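Local coordinates for protein nicotinate-nucleotide--dimethylbenzimidazole phosphoribosyltransferase (Thermus thermophilus HB8, PDB 1WX1) that probably catalyses phosphoribosyl transfer from nicotinate mononucleotide to 5,6-dimethylbenzimidazole, giving alpha-ribazole 5'-phosphate and nicotinate for cobalamin biosynthesis, at residues A[97-102]-A[114-119]; A[13-18]-A[325-330]; A[250-255]-A[284-289]. All blocks are in the same frame, centred on the assembly; numbering follows the deposited sequence.

Overall arrangement
Contacts 1 and 3 belong to the Rossmann-like body of the subunit, whereas contact 2 lies at the far end of the chain's long extension, about 35 Å from the chain centre. Contact 1 joins an edge strand to its neighbour; contact 3 packs helix 252-264 against helix 281-290. The centres of contacts 1 and 3 are about 23 Å apart. Both lie near Glu304, the predicted proton acceptor, without touching it: its side chain is about 9 Å from that of Val98 and about 9 Å from Gly251. Contact 2 brings together the two ends of the chain, its centre about 48 Å from that of contact 1 and about 36 Å from that of contact 3.

Contact 1: residues A[97-102]-A[114-119]; sequences YVLDVG and LKRKVR
Asp100 and Lys117 make the one salt bridge of this contact, with Lys117 NZ 2.7 Å from Asp100 OD1 on the syn lone pair of that oxygen. It sits at one edge of the Rossmann-like parallel sheet, where strand 94-100 pairs with the outermost strand, 113-115. The lysine gets there by bending at its last two torsions, chi3 -59° and chi4 -67°, and NZ also bonds to Val103 O and Gly105 O, so several oxygens grip the ammonium. Asp100 OD2 bonds to Val103 N, and more weakly to Gly102 N, which ties the carboxylate to the turn that follows.

Leu114 is bonded through N and O to the residues flanking Leu99, as in parallel pairing: Leu114 N donates to Val98 O at 2.8 Å, and Asp100 N to Leu114 O at 3.0 Å. Asp100 O takes Arg116 N at 2.9 Å. Past the strands the pairing continues across the corner at Val101, where Val118 N reaches Val101 O at 2.8 Å, the donor standing 60° out of the carbonyl plane.

On the face carrying the leucines, Leu99 and Leu114 lie side by side, pointing the same way. Helix 228-242 meets Leu99 through Ala232, and Val101 touches Ala232 and also Ala142 of helix 133-152. The guanidinium of Arg116 folds back with one face against Leu114, giving NH1 to Lys115 O while NH2 forms a salt bridge with Glu145. Leu114 CD2 is shared: it presses on Leu99 CD1 at a tight 3.5 Å and rests 3.6 Å above the centre of the Arg116 guanidinium plane.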
ATOM      1  N   TYR A  97       2.298  20.253  -6.155  1.00 16.55           N
ATOM      2  CA  TYR A  97       2.526  21.690  -6.046  1.00 15.99           C
ATOM      3  C   TYR A  97       3.766  21.872  -5.196  1.00 16.59           C
ATOM      4  O   TYR A  97       3.985  21.114  -4.249  1.00 17.62           O
ATOM      5  CB  TYR A  97       1.355  22.402  -5.362  1.00 17.62           C
ATOM      6  CG  TYR A  97       0.034  22.273  -6.077  1.00 19.77           C
ATOM      7  CD1 TYR A  97      -0.807  21.185  -5.839  1.00 18.59           C
ATOM      8  CD2 TYR A  97      -0.377  23.238  -6.995  1.00 20.96           C
ATOM      9  CE1 TYR A  97      -2.026  21.061  -6.500  1.00 21.61           C
ATOM     10  CE2 TYR A  97      -1.595  23.126  -7.662  1.00 23.32           C
ATOM     11  CZ  TYR A  97      -2.414  22.036  -7.408  1.00 23.44           C
ATOM     12  OH  TYR A  97      -3.611  21.920  -8.065  1.00 24.51           O
ATOM     13  N   VAL A  98       4.580  22.868  -5.528  1.00 15.52           N
ATOM     14  CA  VAL A  98       5.792  23.143  -4.766  1.00 14.15           C
ATOM     15  C   VAL A  98       5.677  24.539  -4.163  1.00 14.46           C
ATOM     16  O   VAL A  98       5.212  25.471  -4.815  1.00 14.38           O
ATOM     17  CB  VAL A  98       7.053  23.082  -5.663  1.00 14.47           C
ATOM     18  CG1 VAL A  98       8.304  23.319  -4.821  1.00 15.35           C
ATOM     19  CG2 VAL A  98       7.140  21.719  -6.344  1.00 16.04           C
ATOM     20  N   LEU A  99       6.091  24.671  -2.909  1.00 13.27           N
ATOM     21  CA  LEU A  99       6.030  25.947  -2.217  1.00 13.57           C
ATOM     22  C   LEU A  99       7.404  26.305  -1.668  1.00 13.88           C
ATOM     23  O   LEU A  99       7.976  25.561  -0.871  1.00 14.01           O
ATOM     24  CB  LEU A  99       5.025  25.871  -1.062  1.00 13.45           C
ATOM     25  CG  LEU A  99       5.046  27.003  -0.028  1.00 14.95           C
ATOM     26  CD1 LEU A  99       4.563  28.297  -0.669  1.00 13.90           C
ATOM     27  CD2 LEU A  99       4.150  26.639   1.160  1.00 13.16           C
ATOM     28  N   ASP A 100       7.943  27.432  -2.115  1.00 13.69           N
ATOM     29  CA  ASP A 100       9.235  27.891  -1.618  1.00 15.16           C
ATOM     30  C   ASP A 100       8.967  28.908  -0.516  1.00 14.53           C
ATOM     31  O   ASP A 100       8.464  29.996  -0.787  1.00 15.26           O
ATOM     32  CB  ASP A 100      10.054  28.570  -2.726  1.00 15.06           C
ATOM     33  CG  ASP A 100      11.298  29.290  -2.183  1.00 17.83           C
ATOM     34  OD1 ASP A 100      11.854  30.150  -2.898  1.00 16.33           O
ATOM     35  OD2 ASP A 100      11.722  28.996  -1.043  1.00 15.02           O
ATOM     36  N   VAL A 101       9.267  28.544   0.726  1.00 14.97           N
ATOM     37  CA  VAL A 101       9.092  29.479   1.831  1.00 15.01           C
ATOM     38  C   VAL A 101      10.447  29.874   2.404  1.00 14.96           C
ATOM     39  O   VAL A 101      10.516  30.696   3.313  1.00 15.98           O
ATOM     40  CB  VAL A 101       8.226  28.904   2.992  1.00 16.21           C
ATOM     41  CG1 VAL A 101       6.752  28.981   2.627  1.00 17.72           C
ATOM     42  CG2 VAL A 101       8.646  27.473   3.318  1.00 12.68           C
ATOM     43  N   GLY A 102      11.531  29.304   1.875  1.00 15.66           N
ATOM     44  CA  GLY A 102      12.837  29.656   2.410  1.00 14.54           C
ATOM     45  C   GLY A 102      14.068  28.995   1.814  1.00 16.31           C
ATOM     46  O   GLY A 102      15.050  28.744   2.521  1.00 16.07           O
ATOM     47  N   LEU A 114       4.805  27.956  -5.991  1.00 17.16           N
ATOM     48  CA  LEU A 114       4.313  29.131  -5.293  1.00 18.85           C
ATOM     49  C   LEU A 114       5.558  29.738  -4.648  1.00 18.24           C
ATOM     50  O   LEU A 114       6.163  29.136  -3.755  1.00 15.50           O
ATOM     51  CB  LEU A 114       3.304  28.737  -4.207  1.00 22.41           C
ATOM     52  CG  LEU A 114       2.211  29.757  -3.882  1.00 30.11           C
ATOM     53  CD1 LEU A 114       0.867  29.115  -4.173  1.00 32.50           C
ATOM     54  CD2 LEU A 114       2.260  30.184  -2.434  1.00 31.74           C
ATOM     55  N   LYS A 115       5.945  30.922  -5.104  1.00 17.04           N
ATOM     56  CA  LYS A 115       7.132  31.577  -4.562  1.00 17.70           C
ATOM     57  C   LYS A 115       6.772  32.517  -3.425  1.00 17.07           C
ATOM     58  O   LYS A 115       6.244  33.603  -3.649  1.00 15.87           O
ATOM     59  CB  LYS A 115       7.872  32.323  -5.681  1.00 20.01           C
ATOM     60  CG  LYS A 115       8.301  31.387  -6.809  1.00 20.86           C
ATOM     61  CD  LYS A 115       9.483  31.905  -7.616  1.00 27.70           C
ATOM     62  CE  LYS A 115       9.186  33.192  -8.344  1.00 28.00           C
ATOM     63  NZ  LYS A 115      10.345  33.581  -9.206  1.00 28.44           N
ATOM     64  N   ARG A 116       7.048  32.078  -2.198  1.00 15.99           N
ATOM     65  CA  ARG A 116       6.743  32.858  -1.000  1.00 17.70           C
ATOM     66  C   ARG A 116       7.916  32.816  -0.022  1.00 17.39           C
ATOM     67  O   ARG A 116       7.731  32.643   1.184  1.00 16.13           O
ATOM     68  CB  ARG A 116       5.492  32.291  -0.324  1.00 18.59           C
ATOM     69  CG  ARG A 116       4.249  32.340  -1.200  1.00 22.46           C
ATOM     70  CD  ARG A 116       3.688  33.756  -1.296  1.00 25.04           C
ATOM     71  NE  ARG A 116       2.484  33.819  -2.125  1.00 30.03           N
ATOM     72  CZ  ARG A 116       2.472  33.744  -3.455  1.00 34.41           C
ATOM     73  NH1 ARG A 116       3.604  33.603  -4.136  1.00 34.73           N
ATOM     74  NH2 ARG A 116       1.321  33.816  -4.111  1.00 35.27           N
ATOM     75  N   LYS A 117       9.122  32.973  -0.553  1.00 17.10           N
ATOM     76  CA  LYS A 117      10.331  32.931   0.260  1.00 17.27           C
ATOM     77  C   LYS A 117      10.258  33.944   1.400  1.00 17.10           C
ATOM     78  O   LYS A 117      10.162  35.147   1.166  1.00 17.05           O
ATOM     79  CB  LYS A 117      11.556  33.212  -0.620  1.00 17.68           C
ATOM     80  CG  LYS A 117      12.873  32.742  -0.026  1.00 18.44           C
ATOM     81  CD  LYS A 117      14.077  33.245  -0.830  1.00 19.38           C
ATOM     82  CE  LYS A 117      14.050  32.786  -2.287  1.00 18.81           C
ATOM     83  NZ  LYS A 117      14.222  31.311  -2.446  1.00 18.85           N
ATOM     84  N   VAL A 118      10.290  33.443   2.631  1.00 17.12           N
ATOM     85  CA  VAL A 118      10.234  34.284   3.823  1.00 18.52           C
ATOM     86  C   VAL A 118      11.620  34.874   4.095  1.00 19.67           C
ATOM     87  O   VAL A 118      11.765  36.057   4.419  1.00 18.90           O
ATOM     88  CB  VAL A 118       9.768  33.459   5.044  1.00 18.27           C
ATOM     89  CG1 VAL A 118       9.845  34.303   6.315  1.00 18.00           C
ATOM     90  CG2 VAL A 118       8.342  32.969   4.813  1.00 19.13           C
ATOM     91  N   ARG A 119      12.631  34.028   3.950  1.00 18.03           N
ATOM     92  CA  ARG A 119      14.023  34.414   4.138  1.00 19.45           C
ATOM     93  C   ARG A 119      14.854  33.299   3.517  1.00 20.51           C
ATOM     94  O   ARG A 119      14.347  32.199   3.287  1.00 19.74           O
ATOM     95  CB  ARG A 119      14.354  34.560   5.628  1.00 18.73           C
ATOM     96  CG  ARG A 119      13.907  33.392   6.495  1.00 19.19           C
ATOM     97  CD  ARG A 119      14.274  33.628   7.959  1.00 19.64           C
ATOM     98  NE  ARG A 119      15.718  33.536   8.179  1.00 21.43           N
ATOM     99  CZ  ARG A 119      16.343  33.984   9.264  1.00 19.98           C
ATOM    100  NH1 ARG A 119      15.655  34.568  10.241  1.00 20.87           N
ATOM    101  NH2 ARG A 119      17.655  33.834   9.380  1.00 20.47           N
TER

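Contact 2: residues A[13-18]-A[325-330]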
ATOM      1  N   MET A  13     -21.080  -1.406   7.161  1.00 24.29           N
ATOM      2  CA  MET A  13     -19.847  -2.185   7.065  1.00 24.51           C
ATOM      3  C   MET A  13     -20.087  -3.609   7.562  1.00 26.57           C
ATOM      4  O   MET A  13     -19.701  -4.588   6.914  1.00 23.66           O
ATOM      5  CB  MET A  13     -18.752  -1.523   7.909  1.00 22.85           C
ATOM      6  CG  MET A  13     -17.400  -2.217   7.870  1.00 24.12           C
ATOM      7  SD  MET A  13     -16.616  -2.163   6.239  1.00 24.25           S
ATOM      8  CE  MET A  13     -16.137  -0.410   6.164  1.00 23.00           C
ATOM      9  N   ASP A  14     -20.732  -3.712   8.719  1.00 28.73           N
ATOM     10  CA  ASP A  14     -21.028  -5.006   9.319  1.00 32.02           C
ATOM     11  C   ASP A  14     -21.964  -5.855   8.460  1.00 32.48           C
ATOM     12  O   ASP A  14     -22.035  -7.071   8.635  1.00 34.98           O
ATOM     13  CB  ASP A  14     -21.642  -4.812  10.711  1.00 33.75           C
ATOM     14  CG  ASP A  14     -21.930  -6.129  11.407  1.00 36.19           C
ATOM     15  OD1 ASP A  14     -23.115  -6.411  11.687  1.00 37.08           O
ATOM     16  OD2 ASP A  14     -20.971  -6.888  11.666  1.00 36.56           O
ATOM     17  N   GLN A  15     -22.676  -5.221   7.532  1.00 31.69           N
ATOM     18  CA  GLN A  15     -23.603  -5.946   6.668  1.00 32.57           C
ATOM     19  C   GLN A  15     -23.141  -6.130   5.221  1.00 31.15           C
ATOM     20  O   GLN A  15     -23.887  -6.652   4.393  1.00 30.45           O
ATOM     21  CB  GLN A  15     -24.976  -5.266   6.684  1.00 34.06           C
ATOM     22  CG  GLN A  15     -25.716  -5.431   8.010  1.00 39.07           C
ATOM     23  CD  GLN A  15     -25.950  -6.896   8.370  1.00 43.16           C
ATOM     24  OE1 GLN A  15     -26.674  -7.609   7.673  1.00 44.24           O
ATOM     25  NE2 GLN A  15     -25.332  -7.349   9.460  1.00 44.71           N
ATOM     26  N   LEU A  16     -21.916  -5.712   4.914  1.00 29.64           N
ATOM     27  CA  LEU A  16     -21.394  -5.860   3.558  1.00 27.22           C
ATOM     28  C   LEU A  16     -21.109  -7.327   3.260  1.00 26.99           C
ATOM     29  O   LEU A  16     -20.876  -8.116   4.174  1.00 25.78           O
ATOM     30  CB  LEU A  16     -20.118  -5.035   3.379  1.00 25.05           C
ATOM     31  CG  LEU A  16     -20.285  -3.517   3.480  1.00 25.10           C
ATOM     32  CD1 LEU A  16     -18.941  -2.854   3.218  1.00 22.71           C
ATOM     33  CD2 LEU A  16     -21.334  -3.030   2.476  1.00 22.74           C
ATOM     34  N   THR A  17     -21.123  -7.686   1.979  1.00 27.70           N
ATOM     35  CA  THR A  17     -20.887  -9.067   1.572  1.00 29.27           C
ATOM     36  C   THR A  17     -19.450  -9.551   1.730  1.00 30.45           C
ATOM     37  O   THR A  17     -18.695  -9.653   0.762  1.00 31.30           O
ATOM     38  CB  THR A  17     -21.348  -9.305   0.114  1.00 29.58           C
ATOM     39  OG1 THR A  17     -20.765  -8.320  -0.749  1.00 29.25           O
ATOM     40  CG2 THR A  17     -22.871  -9.219   0.022  1.00 29.54           C
ATOM     41  N   LYS A  18     -19.091  -9.858   2.970  1.00 31.14           N
ATOM     42  CA  LYS A  18     -17.771 -10.367   3.316  1.00 33.30           C
ATOM     43  C   LYS A  18     -17.733 -10.679   4.806  1.00 32.66           C
ATOM     44  O   LYS A  18     -18.508 -10.122   5.587  1.00 31.31           O
ATOM     45  CB  LYS A  18     -16.675  -9.357   2.935  1.00 33.77           C
ATOM     46  CG  LYS A  18     -16.950  -7.916   3.311  1.00 38.44           C
ATOM     47  CD  LYS A  18     -16.684  -7.644   4.771  1.00 40.05           C
ATOM     48  CE  LYS A  18     -16.795  -6.157   5.068  1.00 40.02           C
ATOM     49  NZ  LYS A  18     -16.466  -5.863   6.484  1.00 40.41           N
ATOM     50  N   ALA A 325     -22.073  -4.237  -1.960  1.00 24.67           N
ATOM     51  CA  ALA A 325     -23.464  -4.574  -1.689  1.00 26.00           C
ATOM     52  C   ALA A 325     -23.523  -5.260  -0.329  1.00 25.92           C
ATOM     53  O   ALA A 325     -22.548  -5.887   0.097  1.00 25.70           O
ATOM     54  CB  ALA A 325     -23.989  -5.514  -2.762  1.00 26.79           C
ATOM     55  N   THR A 326     -24.650  -5.127   0.362  1.00 26.51           N
ATOM     56  CA  THR A 326     -24.817  -5.780   1.654  1.00 28.20           C
ATOM     57  C   THR A 326     -25.407  -7.160   1.372  1.00 29.41           C
ATOM     58  O   THR A 326     -25.866  -7.421   0.259  1.00 28.79           O
ATOM     59  CB  THR A 326     -25.798  -5.012   2.568  1.00 29.32           C
ATOM     60  OG1 THR A 326     -27.086  -4.953   1.943  1.00 27.65           O
ATOM     61  CG2 THR A 326     -25.295  -3.604   2.827  1.00 28.84           C
ATOM     62  N   PHE A 327     -25.392  -8.037   2.370  1.00 32.37           N
ATOM     63  CA  PHE A 327     -25.941  -9.383   2.213  1.00 35.23           C
ATOM     64  C   PHE A 327     -27.363  -9.306   1.668  1.00 37.62           C
ATOM     65  O   PHE A 327     -27.724 -10.007   0.718  1.00 37.45           O
ATOM     66  CB  PHE A 327     -25.951 -10.108   3.560  1.00 35.79           C
ATOM     67  CG  PHE A 327     -24.589 -10.534   4.028  1.00 36.65           C
ATOM     68  CD1 PHE A 327     -23.932 -11.596   3.416  1.00 37.93           C
ATOM     69  CD2 PHE A 327     -23.965  -9.879   5.084  1.00 36.87           C
ATOM     70  CE1 PHE A 327     -22.664 -11.997   3.842  1.00 38.86           C
ATOM     71  CE2 PHE A 327     -22.697 -10.271   5.516  1.00 37.44           C
ATOM     72  CZ  PHE A 327     -22.048 -11.335   4.898  1.00 37.95           C
ATOM     73  N   GLN A 328     -28.157  -8.430   2.272  1.00 38.68           N
ATOM     74  CA  GLN A 328     -29.546  -8.246   1.885  1.00 40.17           C
ATOM     75  C   GLN A 328     -29.680  -7.707   0.469  1.00 39.70           C
ATOM     76  O   GLN A 328     -30.564  -8.122  -0.280  1.00 40.54           O
ATOM     77  CB  GLN A 328     -30.227  -7.302   2.877  1.00 42.44           C
ATOM     78  CG  GLN A 328     -31.722  -7.148   2.683  1.00 46.64           C
ATOM     79  CD  GLN A 328     -32.373  -6.392   3.828  1.00 49.33           C
ATOM     80  OE1 GLN A 328     -32.052  -5.230   4.084  1.00 50.35           O
ATOM     81  NE2 GLN A 328     -33.289  -7.053   4.528  1.00 51.03           N
ATOM     82  N   GLU A 329     -28.791  -6.790   0.100  1.00 39.06           N
ATOM     83  CA  GLU A 329     -28.809  -6.185  -1.228  1.00 37.09           C
ATOM     84  C   GLU A 329     -28.390  -7.142  -2.339  1.00 36.98           C
ATOM     85  O   GLU A 329     -28.935  -7.098  -3.444  1.00 36.29           O
ATOM     86  CB  GLU A 329     -27.891  -4.957  -1.257  1.00 37.18           C
ATOM     87  CG  GLU A 329     -28.354  -3.806  -0.370  1.00 36.21           C
ATOM     88  CD  GLU A 329     -27.332  -2.677  -0.272  1.00 36.07           C
ATOM     89  OE1 GLU A 329     -27.623  -1.673   0.414  1.00 36.08           O
ATOM     90  OE2 GLU A 329     -26.242  -2.791  -0.872  1.00 33.90           O
ATOM     91  N   ALA A 330     -27.422  -8.005  -2.045  1.00 35.34           N
ATOM     92  CA  ALA A 330     -26.913  -8.950  -3.035  1.00 35.86           C
ATOM     93  C   ALA A 330     -27.598 -10.310  -3.007  1.00 35.97           C
ATOM     94  O   ALA A 330     -27.446 -11.095  -3.937  1.00 37.79           O
ATOM     95  CB  ALA A 330     -25.409  -9.132  -2.851  1.00 34.08           C
TER
HETATM   96  O   HOH W   1     -27.767  -6.986   4.931  1.00 40.34           O
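Phe327 and Gln15 are joined through their backbones: Phe327 N donates to Gln15 O at 2.9 Å, almost straight down the carbonyl, with a C=O...N angle of 174°. A second bond runs the other way, from Thr17 N to Ala325 O at 3.0 Å. Together they form a single bridge between Leu16 and Thr326, joining the chain just after helix 3-14 to the start of the short helix 327-330. Thr17 OG1 lies near the same Ala325 O and also bonds to Asn77 OD1 of the second subunit.

Side-chain bonds and one water add to these: Thr326 N donates to Glu329 OE2 at 3.1 Å in a capping box, and the water links Gln15 OE1, also bonded to Arg334, to Gln328 N.

The aromatic contact is the largest part of the packing. With CG anti to its carbonyl carbon (chi1 -73°), the Phe327 ring reaches back along the inverse gamma turn centred on Thr17. Thr17 CA sits over one face, 4.2 Å from the ring centroid, as a CH-pi contact, while CE2 comes within 3.1 Å of Leu16 O. A serine in place of Phe327 would probably leave Thr17 CA without its aromatic cover and open a gap beside the turn.

Among aliphatic groups, Thr17 CG2 meets Ala330 CB at 3.8 Å, and Leu16 crosses Thr326 at about a right angle, its CD2 4.0 Å from Thr326 CG2. This chemistry is consistent with backbone bonds fixing the alignment and the ring filling in, while Thr17, Lys18, Ala325 and Ala330 also meet the second subunit.

Contact 3: residues A[250-255]-A[284-289]; sequences DGFPVT and RHQLEA
Gln286 reaches across from helix 281-290 to the first turn of helix 252-264, where it is held by one hydrogen bond and packed between Phe252 and Thr255. Its NE2 donates to Phe252 O at 3.2 Å, with the acceptor lying in the amide plane but the donor tilted 23° from the carbonyl plane; the same nitrogen also bonds to Thr175 OG1. The Phe252 ring crosses the amide with the two planes 38° apart, bringing CD2 to 3.2 Å from Gln286 OE1 and CE2 to 3.4 Å from Gln286 NE2. From the other direction Thr255 CB approaches OE1 at 3.3 Å. Since Thr255 CG2 is anti to its own backbone N (chi1 -58°, measured to OG1), the methyl faces the glutamine and touches Gln286 CB at 3.6 Å. The threonine hydroxyl turns instead to Gly251 O, at the helix N-cap, and also bonds to His283, which fixes the rotation of the side chain.

Away from this buried knot the fit slackens. Leu287 CD2 comes no nearer than 4.4 Å to Thr255 CG2, and the exposed Arg284 and Glu288 take no part.

Asp250, just before the N-cap, bonds to Gly305 N, beside the predicted proton acceptor Glu304. Helix 252-264 follows strand 247-249 of the central sheet, Phe252 packs on Ala171 and Ala172 of helix 167-179, and Val254 is turned to strand 157-163 and helix 228-242.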
ATOM      1  N   ASP A 250       3.047  12.213   5.706  1.00 14.71           N
ATOM      2  CA  ASP A 250       4.182  11.600   5.043  1.00 16.43           C
ATOM      3  C   ASP A 250       5.158  11.161   6.138  1.00 17.06           C
ATOM      4  O   ASP A 250       4.757  10.502   7.103  1.00 17.71           O
ATOM      5  CB  ASP A 250       4.864  12.579   4.077  1.00 14.82           C
ATOM      6  CG  ASP A 250       5.966  11.915   3.266  1.00 20.46           C
ATOM      7  OD1 ASP A 250       5.751  10.766   2.833  1.00 22.05           O
ATOM      8  OD2 ASP A 250       7.037  12.533   3.056  1.00 18.66           O
ATOM      9  N   GLY A 251       6.421  11.558   6.009  1.00 16.17           N
ATOM     10  CA  GLY A 251       7.430  11.155   6.975  1.00 16.26           C
ATOM     11  C   GLY A 251       7.626  11.998   8.219  1.00 15.20           C
ATOM     12  O   GLY A 251       6.742  12.740   8.632  1.00 16.07           O
ATOM     13  N   PHE A 252       8.821  11.887   8.799  1.00 15.87           N
ATOM     14  CA  PHE A 252       9.194  12.576  10.033  1.00 15.95           C
ATOM     15  C   PHE A 252       9.046  14.106  10.014  1.00 16.21           C
ATOM     16  O   PHE A 252       8.372  14.675  10.876  1.00 16.03           O
ATOM     17  CB  PHE A 252      10.630  12.157  10.414  1.00 15.78           C
ATOM     18  CG  PHE A 252      11.083  12.635  11.771  1.00 17.79           C
ATOM     19  CD1 PHE A 252      12.263  13.370  11.902  1.00 17.19           C
ATOM     20  CD2 PHE A 252      10.355  12.334  12.915  1.00 16.91           C
ATOM     21  CE1 PHE A 252      12.712  13.791  13.156  1.00 17.99           C
ATOM     22  CE2 PHE A 252      10.795  12.751  14.175  1.00 18.71           C
ATOM     23  CZ  PHE A 252      11.976  13.483  14.295  1.00 17.88           C
ATOM     24  N   PRO A 253       9.667  14.794   9.036  1.00 15.54           N
ATOM     25  CA  PRO A 253       9.543  16.256   8.992  1.00 14.28           C
ATOM     26  C   PRO A 253       8.102  16.702   8.729  1.00 13.53           C
ATOM     27  O   PRO A 253       7.605  17.633   9.363  1.00 13.85           O
ATOM     28  CB  PRO A 253      10.497  16.649   7.859  1.00 15.71           C
ATOM     29  CG  PRO A 253      11.538  15.552   7.897  1.00 15.92           C
ATOM     30  CD  PRO A 253      10.671  14.326   8.064  1.00 17.46           C
ATOM     31  N   VAL A 254       7.427  16.036   7.797  1.00 12.07           N
ATOM     32  CA  VAL A 254       6.039  16.393   7.497  1.00 13.32           C
ATOM     33  C   VAL A 254       5.149  16.185   8.719  1.00 13.83           C
ATOM     34  O   VAL A 254       4.294  17.010   9.030  1.00 14.60           O
ATOM     35  CB  VAL A 254       5.486  15.565   6.306  1.00 14.48           C
ATOM     36  CG1 VAL A 254       3.959  15.685   6.236  1.00 15.17           C
ATOM     37  CG2 VAL A 254       6.109  16.074   5.000  1.00 12.90           C
ATOM     38  N   THR A 255       5.358  15.077   9.418  1.00 13.46           N
ATOM     39  CA  THR A 255       4.563  14.779  10.594  1.00 13.84           C
ATOM     40  C   THR A 255       4.875  15.755  11.721  1.00 14.99           C
ATOM     41  O   THR A 255       4.023  16.029  12.553  1.00 15.42           O
ATOM     42  CB  THR A 255       4.783  13.316  11.034  1.00 13.93           C
ATOM     43  OG1 THR A 255       4.443  12.459   9.938  1.00 13.66           O
ATOM     44  CG2 THR A 255       3.884  12.958  12.221  1.00 13.59           C
ATOM     45  N   ARG A 284       7.789   6.937  14.593  1.00 20.59           N
ATOM     46  CA  ARG A 284       6.875   6.112  15.376  1.00 23.69           C
ATOM     47  C   ARG A 284       6.355   6.862  16.604  1.00 23.04           C
ATOM     48  O   ARG A 284       5.179   6.748  16.952  1.00 21.82           O
ATOM     49  CB  ARG A 284       7.552   4.807  15.816  1.00 28.33           C
ATOM     50  CG  ARG A 284       6.688   3.966  16.759  1.00 34.58           C
ATOM     51  CD  ARG A 284       5.350   3.565  16.126  1.00 39.30           C
ATOM     52  NE  ARG A 284       5.451   2.333  15.345  1.00 45.22           N
ATOM     53  CZ  ARG A 284       4.461   1.816  14.620  1.00 46.42           C
ATOM     54  NH1 ARG A 284       3.284   2.425  14.564  1.00 47.24           N
ATOM     55  NH2 ARG A 284       4.644   0.681  13.956  1.00 47.16           N
ATOM     56  N   HIS A 285       7.224   7.632  17.254  1.00 20.28           N
ATOM     57  CA  HIS A 285       6.822   8.393  18.431  1.00 21.58           C
ATOM     58  C   HIS A 285       5.756   9.417  18.082  1.00 21.23           C
ATOM     59  O   HIS A 285       4.806   9.622  18.840  1.00 18.55           O
ATOM     60  CB  HIS A 285       8.026   9.110  19.047  1.00 24.57           C
ATOM     61  CG  HIS A 285       9.048   8.181  19.618  1.00 29.58           C
ATOM     62  ND1 HIS A 285       8.779   7.341  20.677  1.00 33.65           N
ATOM     63  CD2 HIS A 285      10.339   7.953  19.275  1.00 30.66           C
ATOM     64  CE1 HIS A 285       9.860   6.637  20.963  1.00 35.31           C
ATOM     65  NE2 HIS A 285      10.820   6.990  20.126  1.00 34.41           N
ATOM     66  N   GLN A 286       5.919  10.067  16.935  1.00 18.38           N
ATOM     67  CA  GLN A 286       4.958  11.067  16.492  1.00 17.71           C
ATOM     68  C   GLN A 286       3.599  10.431  16.223  1.00 16.43           C
ATOM     69  O   GLN A 286       2.565  10.959  16.635  1.00 16.80           O
ATOM     70  CB  GLN A 286       5.447  11.739  15.210  1.00 17.66           C
ATOM     71  CG  GLN A 286       6.760  12.492  15.349  1.00 17.16           C
ATOM     72  CD  GLN A 286       7.241  13.001  14.011  1.00 16.82           C
ATOM     73  OE1 GLN A 286       7.181  12.283  13.022  1.00 15.65           O
ATOM     74  NE2 GLN A 286       7.724  14.237  13.974  1.00 16.84           N
ATOM     75  N   LEU A 287       3.609   9.308  15.512  1.00 16.83           N
ATOM     76  CA  LEU A 287       2.376   8.610  15.180  1.00 18.65           C
ATOM     77  C   LEU A 287       1.684   8.087  16.435  1.00 19.25           C
ATOM     78  O   LEU A 287       0.453   8.078  16.511  1.00 20.48           O
ATOM     79  CB  LEU A 287       2.658   7.468  14.204  1.00 18.35           C
ATOM     80  CG  LEU A 287       3.135   7.910  12.813  1.00 18.77           C
ATOM     81  CD1 LEU A 287       3.286   6.697  11.927  1.00 20.74           C
ATOM     82  CD2 LEU A 287       2.135   8.894  12.201  1.00 19.78           C
ATOM     83  N   GLU A 288       2.468   7.655  17.418  1.00 21.08           N
ATOM     84  CA  GLU A 288       1.893   7.169  18.670  1.00 23.65           C
ATOM     85  C   GLU A 288       1.248   8.343  19.407  1.00 22.62           C
ATOM     86  O   GLU A 288       0.156   8.214  19.957  1.00 21.71           O
ATOM     87  CB  GLU A 288       2.972   6.514  19.543  1.00 27.38           C
ATOM     88  CG  GLU A 288       3.452   5.167  19.016  1.00 33.93           C
ATOM     89  CD  GLU A 288       2.359   4.094  19.051  1.00 40.14           C
ATOM     90  OE1 GLU A 288       1.944   3.680  20.155  1.00 43.05           O
ATOM     91  OE2 GLU A 288       1.908   3.664  17.972  1.00 42.54           O
ATOM     92  N   ALA A 289       1.912   9.495  19.402  1.00 21.10           N
ATOM     93  CA  ALA A 289       1.377  10.677  20.066  1.00 21.15           C
ATOM     94  C   ALA A 289       0.061  11.094  19.413  1.00 22.52           C
ATOM     95  O   ALA A 289      -0.844  11.613  20.075  1.00 20.70           O
ATOM     96  CB  ALA A 289       2.385  11.825  19.994  1.00 21.53           C
TER